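Local coordinates for protein RNA-dependent RNA Polymerase (Bombyx mori cytoplasmic polyhedrosis virus, PDB 6TZ0) that catalyses RNA-templated RNA synthesis, transcribing the viral double-stranded RNA genome conservatively into plus strands and very probably also making the complementary minus strands, at residues Y257-H262 against R317-S322; P833-F838 against Y900-A905; L892-L897 against D1008-T1013. All blocks are in the same frame, centred on the assembly; numbering follows the deposited sequence.

How the interactions relate
Following the chain from the N terminus, interaction 1 comes first: residues 257-262 meet 317-322, closing a loop of 54 residues, mostly helix and strand, and packing helix 257-264 against the end of helix 309-320. Far along the chain, interaction 2 sets the 3-10 turn after strand 827-831 on the start of helix 902-911, and interaction 3 closes a 110-residue loop by bringing the segment after helix 996-1004 to helix 894-899. These two cross, because 892-897 lies inside the loop closed by interaction 2. Their centres are about 12 Å apart, and they touch where helix 894-899 turns into helix 902-911. The centre of interaction 1 lies about 49 Å from that of interaction 2.

Interaction 1: Y257-H262 against R317-S322; sequences YQEALH and RALRLS
Leu319 and Ala260 mark a helix-helix packing contact in the N-terminal part of the polymerase, where helix 257-264 lies against the last turn of helix 309-320. The CA atoms of Ala260 and Leu319 are 4.8 Å apart, a close approach that the small alanine side chain permits. The contact is mainly apolar. CD1 of Leu319 does the touching: it sits 3.7 Å from Ala260 N and 4.2 Å from Ala260 CB, so one methyl group covers both the backbone and the side chain of the alanine.

The same methyl also meets the aliphatic part of Glu259, with Leu319 CD1 3.7 Å from Glu259 CG. The Glu259 chain is extended, with CG anti to the backbone N (chi1 -176°), and crosses the leucine side chain at about a right angle. Its methylene portion therefore packs on Leu319, while OE2 forms a salt bridge with Arg300 of helix 295-306, linking the contact to a third helix.

Polar contacts across the pair are sparse, and no hydrogen bond joins the two segments. Ser322, just beyond the helix end, points its CB toward helix 257-264, yet its OG remains 4.2 Å from Ala260 O. That hydroxyl instead turns back on its own segment, where Ser322 OG gives a weak hydrogen bond to Ala318 O at 3.3 Å.

Interaction 2: P833-F838 against Y900-A905; sequences PLAWLF and YGFTGA
Ala835 and Phe902 meet in a CH-pi contact where the 3-10 turn 834-837 rests on the start of helix 902-911. The Ala835 CB lies 4.1 Å from the centroid of the Phe902 ring and 28° off the ring normal, which places the methyl over the face, displaced from its centre.

The phenylalanine side chain can be followed outward to see how this arises. Its CB leaves the backbone pointing away from the 3-10 turn, but CG stands anti to the carbonyl carbon (chi1 -72°), and the ring turns a face to the alanine methyl. CG and CE1 each border the methyl; between them Phe902 CD1 is the nearest ring atom, 3.7 Å from Ala835 CB. Beyond this pair, the ring of Phe902 also meets Phe850 edge-to-face, and the side chain touches Met839 and Leu897.

Gly901 contributes backbone to the same methyl: its carbonyl O is 3.4 Å from Ala835 CB. Pro833 CG is 4.0 Å from Gly901 O and so borders the glycine carbonyl as well. One turn into the helix, Ala905 CB fits against the backbone of the 3-10 turn, 3.7 Å from Trp836 CA and 4.0 Å from Trp836 CB. Trp836 has CG anti to the backbone N (chi1 -176°), and its CB rather than the indole meets the Ala905 methyl, while Ala905 O lies near the indole plane at the ring edge. No hydrogen bond crosses between the segments; the contacts are van der Waals, with alanines at the close backbone approaches.

Gly901, at phi 86°, is the C-prime residue of a Schellman motif, with Phe902 N bonded to Leu897 O and Gly901 N to His898 O; the motif closes helix 894-899, and its glycine is also the N-cap of helix 902-911.

Interaction 3: L892-L897 against D1008-T1013; sequences LDDDLL and DYKIPT
Leu897 and Ile1011 form the enclosed part of a helix-to-loop contact in the C-terminal region, where the first turn of helix 894-899 faces the irregular segment 1008-1013. Leu897 CB and Ile1011 CD1 are 4.3 Å apart, and both residues are buried. Ile1011 directs its CB toward the helix; CG1 anti to the carbonyl carbon (chi1 -61°) and an extended chi2 (167°) carry CD1 toward Leu897. Leu897 also packs on Leu875 of helix 873-878. Leu892, buried just before the helix, and Thr1013 both touch Tyr876 of that same helix.

Asp894 straddles the packed and the open parts. Asp894 OD1 borders the isoleucine, 4.1 Å from Ile1011 CB, whereas Asp894 OD2 lies 3.3 Å from Lys1010 CG, so the carboxylate meets aliphatic carbon. The aspartate and lysine side chains cross at about a right angle. Lys1010 is exposed here, and its chain bends at chi2 (79°) and chi3, taking the ammonium away from the helix; Lys1010 NZ lies 3.8 Å from Asp1008 OD2, a long salt bridge. No hydrogen bond crosses between the segments.

At the helix start, Asp893 is the N-cap residue. Asp893 OD2 makes a salt bridge with Arg853 NE, while Asp893 OD1 accepts a weak capping bond from Asp895 N at 3.5 Å.

Interaction 1: Y257-H262 against R317-S322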
loop_
_atom_site.group_PDB
_atom_site.type_symbol
_atom_site.label_atom_id
_atom_site.label_comp_id
_atom_site.label_asym_id
_atom_site.label_seq_id
_atom_site.Cartn_x
_atom_site.Cartn_y
_atom_site.Cartn_z
ATOM N N TYR A 257 -1.373 -12.359 -30.354
ATOM C CA TYR A 257 -1.146 -13.790 -30.178
ATOM C C TYR A 257 -2.441 -14.575 -30.205
ATOM O O TYR A 257 -2.429 -15.757 -30.552
ATOM C CB TYR A 257 -0.395 -14.067 -28.872
ATOM C CG TYR A 257 -1.212 -13.937 -27.608
ATOM C CD1 TYR A 257 -1.435 -12.699 -27.029
ATOM C CD2 TYR A 257 -1.704 -15.064 -26.954
ATOM C CE1 TYR A 257 -2.160 -12.580 -25.868
ATOM C CE2 TYR A 257 -2.432 -14.951 -25.793
ATOM C CZ TYR A 257 -2.657 -13.705 -25.256
ATOM O OH TYR A 257 -3.378 -13.586 -24.093
ATOM N N GLN A 258 -3.555 -13.926 -29.882
ATOM C CA GLN A 258 -4.851 -14.576 -29.955
ATOM C C GLN A 258 -5.241 -14.851 -31.402
ATOM O O GLN A 258 -5.739 -15.936 -31.720
ATOM C CB GLN A 258 -5.878 -13.701 -29.248
ATOM C CG GLN A 258 -7.208 -14.333 -28.994
ATOM C CD GLN A 258 -8.079 -13.441 -28.158
ATOM O OE1 GLN A 258 -7.715 -12.308 -27.865
ATOM N NE2 GLN A 258 -9.216 -13.951 -27.738
ATOM N N GLU A 259 -4.963 -13.906 -32.301
ATOM C CA GLU A 259 -5.190 -14.137 -33.724
ATOM C C GLU A 259 -4.230 -15.171 -34.294
ATOM O O GLU A 259 -4.622 -15.978 -35.147
ATOM C CB GLU A 259 -5.063 -12.824 -34.489
ATOM C CG GLU A 259 -5.373 -12.930 -35.960
ATOM C CD GLU A 259 -5.241 -11.608 -36.666
ATOM O OE1 GLU A 259 -4.931 -10.608 -35.990
ATOM O OE2 GLU A 259 -5.436 -11.568 -37.896
ATOM N N ALA A 260 -2.978 -15.163 -33.829
ATOM C CA ALA A 260 -2.019 -16.171 -34.274
ATOM C C ALA A 260 -2.446 -17.574 -33.857
ATOM O O ALA A 260 -2.410 -18.511 -34.665
ATOM C CB ALA A 260 -0.633 -15.852 -33.723
ATOM N N LEU A 261 -2.892 -17.724 -32.613
ATOM C CA LEU A 261 -3.330 -19.013 -32.109
ATOM C C LEU A 261 -4.656 -19.436 -32.727
ATOM O O LEU A 261 -4.924 -20.635 -32.841
ATOM C CB LEU A 261 -3.432 -18.945 -30.589
ATOM C CG LEU A 261 -3.521 -20.226 -29.771
ATOM C CD1 LEU A 261 -2.222 -21.005 -29.867
ATOM C CD2 LEU A 261 -3.805 -19.856 -28.350
ATOM N N HIS A 262 -5.488 -18.470 -33.131
ATOM C CA HIS A 262 -6.652 -18.768 -33.960
ATOM C C HIS A 262 -6.245 -19.369 -35.298
ATOM O O HIS A 262 -6.792 -20.392 -35.721
ATOM C CB HIS A 262 -7.471 -17.503 -34.183
ATOM C CG HIS A 262 -8.534 -17.649 -35.224
ATOM N ND1 HIS A 262 -9.690 -18.366 -35.016
ATOM C CD2 HIS A 262 -8.613 -17.171 -36.486
ATOM C CE1 HIS A 262 -10.436 -18.324 -36.103
ATOM N NE2 HIS A 262 -9.806 -17.603 -37.010
ATOM N N ARG A 317 4.919 -11.900 -39.848
ATOM C CA ARG A 317 5.696 -13.129 -39.974
ATOM C C ARG A 317 5.316 -14.150 -38.908
ATOM O O ARG A 317 5.201 -15.346 -39.195
ATOM C CB ARG A 317 7.178 -12.783 -39.879
ATOM C CG ARG A 317 8.119 -13.933 -40.055
ATOM C CD ARG A 317 9.551 -13.452 -39.975
ATOM N NE ARG A 317 10.487 -14.554 -40.123
ATOM C CZ ARG A 317 10.919 -14.999 -41.296
ATOM N NH1 ARG A 317 11.760 -16.017 -41.349
ATOM N NH2 ARG A 317 10.501 -14.435 -42.416
ATOM N N ALA A 318 5.120 -13.693 -37.670
ATOM C CA ALA A 318 4.702 -14.591 -36.595
ATOM C C ALA A 318 3.267 -15.070 -36.785
ATOM O O ALA A 318 2.927 -16.192 -36.394
ATOM C CB ALA A 318 4.851 -13.891 -35.249
ATOM N N LEU A 319 2.409 -14.224 -37.358
ATOM C CA LEU A 319 1.047 -14.627 -37.698
ATOM C C LEU A 319 1.037 -15.722 -38.755
ATOM O O LEU A 319 0.188 -16.618 -38.721
ATOM C CB LEU A 319 0.246 -13.421 -38.194
ATOM C CG LEU A 319 -0.691 -12.626 -37.286
ATOM C CD1 LEU A 319 -1.853 -13.506 -36.932
ATOM C CD2 LEU A 319 -0.021 -12.124 -36.030
ATOM N N ARG A 320 1.968 -15.667 -39.708
ATOM C CA ARG A 320 1.909 -16.620 -40.813
ATOM C C ARG A 320 2.660 -17.911 -40.507
ATOM O O ARG A 320 2.137 -19.003 -40.745
ATOM C CB ARG A 320 2.446 -15.976 -42.084
ATOM C CG ARG A 320 1.589 -14.836 -42.568
ATOM C CD ARG A 320 0.248 -15.354 -43.028
ATOM N NE ARG A 320 -0.581 -14.303 -43.604
ATOM C CZ ARG A 320 -1.816 -14.496 -44.052
ATOM N NH1 ARG A 320 -2.506 -13.486 -44.565
ATOM N NH2 ARG A 320 -2.362 -15.702 -43.990
ATOM N N LEU A 321 3.880 -17.820 -39.981
ATOM C CA LEU A 321 4.790 -18.958 -39.942
ATOM C C LEU A 321 4.660 -19.804 -38.680
ATOM O O LEU A 321 5.549 -20.612 -38.397
ATOM C CB LEU A 321 6.234 -18.485 -40.096
ATOM C CG LEU A 321 6.626 -17.881 -41.439
ATOM C CD1 LEU A 321 8.059 -17.408 -41.390
ATOM C CD2 LEU A 321 6.434 -18.887 -42.550
ATOM N N SER A 322 3.582 -19.650 -37.924
ATOM C CA SER A 322 3.360 -20.443 -36.724
ATOM C C SER A 322 2.447 -21.616 -37.053
ATOM O O SER A 322 1.442 -21.453 -37.752
ATOM C CB SER A 322 2.761 -19.588 -35.610
ATOM O OG SER A 322 1.487 -19.097 -35.980
#

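Interaction 2: P833-F838 against Y900-A905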
loop_
_atom_site.group_PDB
_atom_site.type_symbol
_atom_site.label_atom_id
_atom_site.label_comp_id
_atom_site.label_asym_id
_atom_site.label_seq_id
_atom_site.Cartn_x
_atom_site.Cartn_y
_atom_site.Cartn_z
ATOM N N PRO A 833 38.537 -13.712 -4.637
ATOM C CA PRO A 833 38.714 -14.726 -5.680
ATOM C C PRO A 833 37.377 -15.245 -6.177
ATOM O O PRO A 833 36.332 -15.057 -5.552
ATOM C CB PRO A 833 39.509 -15.826 -4.973
ATOM C CG PRO A 833 39.156 -15.673 -3.543
ATOM C CD PRO A 833 38.988 -14.203 -3.322
ATOM N N LEU A 834 37.422 -15.921 -7.329
ATOM C CA LEU A 834 36.196 -16.463 -7.902
ATOM C C LEU A 834 35.669 -17.664 -7.134
ATOM O O LEU A 834 34.513 -18.043 -7.333
ATOM C CB LEU A 834 36.393 -16.863 -9.362
ATOM C CG LEU A 834 36.582 -15.772 -10.398
ATOM C CD1 LEU A 834 36.700 -16.410 -11.755
ATOM C CD2 LEU A 834 35.422 -14.829 -10.352
ATOM N N ALA A 835 36.476 -18.267 -6.261
ATOM C CA ALA A 835 35.988 -19.374 -5.451
ATOM C C ALA A 835 35.010 -18.920 -4.378
ATOM O O ALA A 835 34.290 -19.755 -3.829
ATOM C CB ALA A 835 37.156 -20.114 -4.806
ATOM N N TRP A 836 34.958 -17.620 -4.082
ATOM C CA TRP A 836 34.003 -17.099 -3.110
ATOM C C TRP A 836 32.569 -17.191 -3.617
ATOM O O TRP A 836 31.631 -17.222 -2.813
ATOM C CB TRP A 836 34.349 -15.648 -2.779
ATOM C CG TRP A 836 33.484 -15.059 -1.733
ATOM C CD1 TRP A 836 33.571 -15.253 -0.389
ATOM C CD2 TRP A 836 32.323 -14.259 -1.949
ATOM N NE1 TRP A 836 32.568 -14.575 0.251
ATOM C CE2 TRP A 836 31.781 -13.963 -0.688
ATOM C CE3 TRP A 836 31.693 -13.759 -3.090
ATOM C CZ2 TRP A 836 30.645 -13.180 -0.534
ATOM C CZ3 TRP A 836 30.574 -12.981 -2.936
ATOM C CH2 TRP A 836 30.059 -12.697 -1.670
ATOM N N LEU A 837 32.379 -17.252 -4.937
ATOM C CA LEU A 837 31.043 -17.352 -5.513
ATOM C C LEU A 837 30.344 -18.663 -5.182
ATOM O O LEU A 837 29.118 -18.732 -5.269
ATOM C CB LEU A 837 31.108 -17.201 -7.032
ATOM C CG LEU A 837 31.460 -15.833 -7.601
ATOM C CD1 LEU A 837 31.662 -15.920 -9.100
ATOM C CD2 LEU A 837 30.356 -14.863 -7.283
ATOM N N PHE A 838 31.077 -19.698 -4.788
ATOM C CA PHE A 838 30.497 -21.028 -4.706
ATOM C C PHE A 838 30.513 -21.578 -3.289
ATOM O O PHE A 838 30.488 -22.797 -3.106
ATOM C CB PHE A 838 31.248 -21.961 -5.651
ATOM C CG PHE A 838 31.445 -21.386 -7.019
ATOM C CD1 PHE A 838 30.388 -21.261 -7.898
ATOM C CD2 PHE A 838 32.699 -20.982 -7.431
ATOM C CE1 PHE A 838 30.580 -20.727 -9.158
ATOM C CE2 PHE A 838 32.896 -20.456 -8.691
ATOM C CZ PHE A 838 31.835 -20.333 -9.555
ATOM N N TYR A 900 43.143 -23.832 -6.400
ATOM C CA TYR A 900 41.955 -23.172 -6.921
ATOM C C TYR A 900 41.571 -21.932 -6.129
ATOM O O TYR A 900 40.738 -21.153 -6.596
ATOM C CB TYR A 900 40.753 -24.116 -6.936
ATOM C CG TYR A 900 40.739 -25.172 -8.010
ATOM C CD1 TYR A 900 40.404 -24.852 -9.314
ATOM C CD2 TYR A 900 40.997 -26.499 -7.708
ATOM C CE1 TYR A 900 40.368 -25.818 -10.295
ATOM C CE2 TYR A 900 40.962 -27.470 -8.683
ATOM C CZ TYR A 900 40.645 -27.127 -9.969
ATOM O OH TYR A 900 40.614 -28.099 -10.935
ATOM N N GLY A 901 42.128 -21.742 -4.941
ATOM C CA GLY A 901 41.842 -20.547 -4.177
ATOM C C GLY A 901 40.602 -20.613 -3.320
ATOM O O GLY A 901 40.019 -19.571 -3.011
ATOM N N PHE A 902 40.172 -21.815 -2.932
ATOM C CA PHE A 902 39.050 -21.941 -2.008
ATOM C C PHE A 902 39.433 -21.510 -0.602
ATOM O O PHE A 902 38.586 -21.007 0.148
ATOM C CB PHE A 902 38.542 -23.381 -1.980
ATOM C CG PHE A 902 37.796 -23.797 -3.214
ATOM C CD1 PHE A 902 36.475 -23.445 -3.382
ATOM C CD2 PHE A 902 38.404 -24.562 -4.190
ATOM C CE1 PHE A 902 35.774 -23.833 -4.500
ATOM C CE2 PHE A 902 37.702 -24.959 -5.310
ATOM C CZ PHE A 902 36.388 -24.590 -5.464
ATOM N N THR A 903 40.701 -21.696 -0.233
ATOM C CA THR A 903 41.132 -21.407 1.126
ATOM C C THR A 903 41.203 -19.911 1.398
ATOM O O THR A 903 40.973 -19.486 2.533
ATOM C CB THR A 903 42.469 -22.094 1.401
ATOM O OG1 THR A 903 42.906 -21.794 2.732
ATOM C CG2 THR A 903 43.518 -21.676 0.407
ATOM N N GLY A 904 41.459 -19.096 0.371
ATOM C CA GLY A 904 41.373 -17.659 0.547
ATOM C C GLY A 904 39.944 -17.195 0.751
ATOM O O GLY A 904 39.682 -16.303 1.561
ATOM N N ALA A 905 39.000 -17.821 0.044
ATOM C CA ALA A 905 37.590 -17.494 0.223
ATOM C C ALA A 905 37.096 -17.906 1.603
ATOM O O ALA A 905 36.338 -17.168 2.246
ATOM C CB ALA A 905 36.762 -18.173 -0.861
#

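Interaction 3: L892-L897 against D1008-T1013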
loop_
_atom_site.group_PDB
_atom_site.type_symbol
_atom_site.label_atom_id
_atom_site.label_comp_id
_atom_site.label_asym_id
_atom_site.label_seq_id
_atom_site.Cartn_x
_atom_site.Cartn_y
_atom_site.Cartn_z
ATOM N N LEU A 892 40.886 -33.661 3.472
ATOM C CA LEU A 892 40.602 -32.726 2.402
ATOM C C LEU A 892 41.959 -32.499 1.769
ATOM O O LEU A 892 42.966 -32.393 2.469
ATOM C CB LEU A 892 40.055 -31.407 2.940
ATOM C CG LEU A 892 38.660 -31.448 3.557
ATOM C CD1 LEU A 892 38.688 -32.212 4.871
ATOM C CD2 LEU A 892 38.105 -30.046 3.751
ATOM N N ASP A 893 42.012 -32.436 0.449
ATOM C CA ASP A 893 43.293 -32.224 -0.188
ATOM C C ASP A 893 43.452 -30.730 -0.127
ATOM O O ASP A 893 42.998 -30.027 -1.021
ATOM C CB ASP A 893 43.245 -32.690 -1.640
ATOM C CG ASP A 893 44.556 -32.471 -2.366
ATOM O OD1 ASP A 893 45.586 -32.274 -1.690
ATOM O OD2 ASP A 893 44.560 -32.497 -3.615
ATOM N N ASP A 894 44.104 -30.228 0.920
ATOM C CA ASP A 894 44.215 -28.776 1.010
ATOM C C ASP A 894 45.116 -28.166 -0.060
ATOM O O ASP A 894 45.028 -26.960 -0.307
ATOM C CB ASP A 894 44.720 -28.394 2.399
ATOM C CG ASP A 894 43.700 -28.669 3.479
ATOM O OD1 ASP A 894 42.492 -28.539 3.198
ATOM O OD2 ASP A 894 44.100 -29.038 4.602
ATOM N N ASP A 895 45.970 -28.963 -0.701
ATOM C CA ASP A 895 46.845 -28.433 -1.743
ATOM C C ASP A 895 46.049 -28.077 -2.994
ATOM O O ASP A 895 46.201 -26.982 -3.552
ATOM C CB ASP A 895 47.936 -29.456 -2.064
ATOM C CG ASP A 895 49.082 -28.874 -2.877
ATOM O OD1 ASP A 895 49.085 -27.659 -3.173
ATOM O OD2 ASP A 895 49.993 -29.651 -3.230
ATOM N N LEU A 896 45.194 -28.996 -3.448
ATOM C CA LEU A 896 44.352 -28.726 -4.606
ATOM C C LEU A 896 43.308 -27.663 -4.295
ATOM O O LEU A 896 42.953 -26.869 -5.171
ATOM C CB LEU A 896 43.690 -30.019 -5.071
ATOM C CG LEU A 896 42.861 -29.953 -6.350
ATOM C CD1 LEU A 896 43.749 -29.517 -7.480
ATOM C CD2 LEU A 896 42.244 -31.300 -6.655
ATOM N N LEU A 897 42.832 -27.617 -3.052
ATOM C CA LEU A 897 41.896 -26.577 -2.645
ATOM C C LEU A 897 42.583 -25.218 -2.557
ATOM O O LEU A 897 41.928 -24.182 -2.699
ATOM C CB LEU A 897 41.259 -26.950 -1.301
ATOM C CG LEU A 897 39.993 -27.819 -1.187
ATOM C CD1 LEU A 897 38.795 -27.087 -1.694
ATOM C CD2 LEU A 897 40.089 -29.141 -1.923
ATOM N N ASP A 1008 49.516 -20.898 8.188
ATOM C CA ASP A 1008 49.286 -22.045 7.320
ATOM C C ASP A 1008 47.849 -22.105 6.829
ATOM O O ASP A 1008 47.613 -22.168 5.617
ATOM C CB ASP A 1008 49.636 -23.350 8.047
ATOM C CG ASP A 1008 51.121 -23.496 8.301
ATOM O OD1 ASP A 1008 51.919 -22.947 7.513
ATOM O OD2 ASP A 1008 51.494 -24.161 9.288
ATOM N N TYR A 1009 46.895 -22.068 7.763
ATOM C CA TYR A 1009 45.451 -22.047 7.518
ATOM C C TYR A 1009 45.005 -23.271 6.711
ATOM O O TYR A 1009 44.706 -23.204 5.517
ATOM C CB TYR A 1009 44.989 -20.746 6.852
ATOM C CG TYR A 1009 43.484 -20.603 6.887
ATOM C CD1 TYR A 1009 42.837 -20.275 8.069
ATOM C CD2 TYR A 1009 42.709 -20.816 5.754
ATOM C CE1 TYR A 1009 41.468 -20.151 8.122
ATOM C CE2 TYR A 1009 41.337 -20.703 5.800
ATOM C CZ TYR A 1009 40.723 -20.367 6.987
ATOM O OH TYR A 1009 39.357 -20.241 7.053
ATOM N N LYS A 1010 45.058 -24.415 7.377
ATOM C CA LYS A 1010 44.269 -25.540 6.907
ATOM C C LYS A 1010 42.788 -25.220 7.077
ATOM O O LYS A 1010 42.387 -24.497 7.993
ATOM C CB LYS A 1010 44.620 -26.820 7.667
ATOM C CG LYS A 1010 45.780 -27.615 7.085
ATOM C CD LYS A 1010 47.135 -27.038 7.450
ATOM C CE LYS A 1010 47.441 -27.253 8.918
ATOM N NZ LYS A 1010 48.810 -26.798 9.277
ATOM N N ILE A 1011 41.978 -25.746 6.172
ATOM C CA ILE A 1011 40.529 -25.568 6.267
ATOM C C ILE A 1011 39.991 -26.514 7.340
ATOM O O ILE A 1011 40.297 -27.714 7.300
ATOM C CB ILE A 1011 39.871 -25.832 4.920
ATOM C CG1 ILE A 1011 40.395 -24.841 3.879
ATOM C CG2 ILE A 1011 38.368 -25.713 5.032
ATOM C CD1 ILE A 1011 40.052 -25.206 2.459
ATOM N N PRO A 1012 39.223 -26.022 8.310
ATOM C CA PRO A 1012 38.759 -26.899 9.390
ATOM C C PRO A 1012 37.609 -27.788 8.950
ATOM O O PRO A 1012 36.808 -27.424 8.085
ATOM C CB PRO A 1012 38.311 -25.913 10.473
ATOM C CG PRO A 1012 37.907 -24.703 9.712
ATOM C CD PRO A 1012 38.843 -24.619 8.540
ATOM N N THR A 1013 37.539 -28.972 9.552
ATOM C CA THR A 1013 36.431 -29.896 9.373
ATOM C C THR A 1013 35.802 -30.165 10.731
ATOM O O THR A 1013 36.510 -30.491 11.688
ATOM C CB THR A 1013 36.888 -31.217 8.752
ATOM O OG1 THR A 1013 37.777 -31.881 9.655
ATOM C CG2 THR A 1013 37.609 -30.978 7.438
#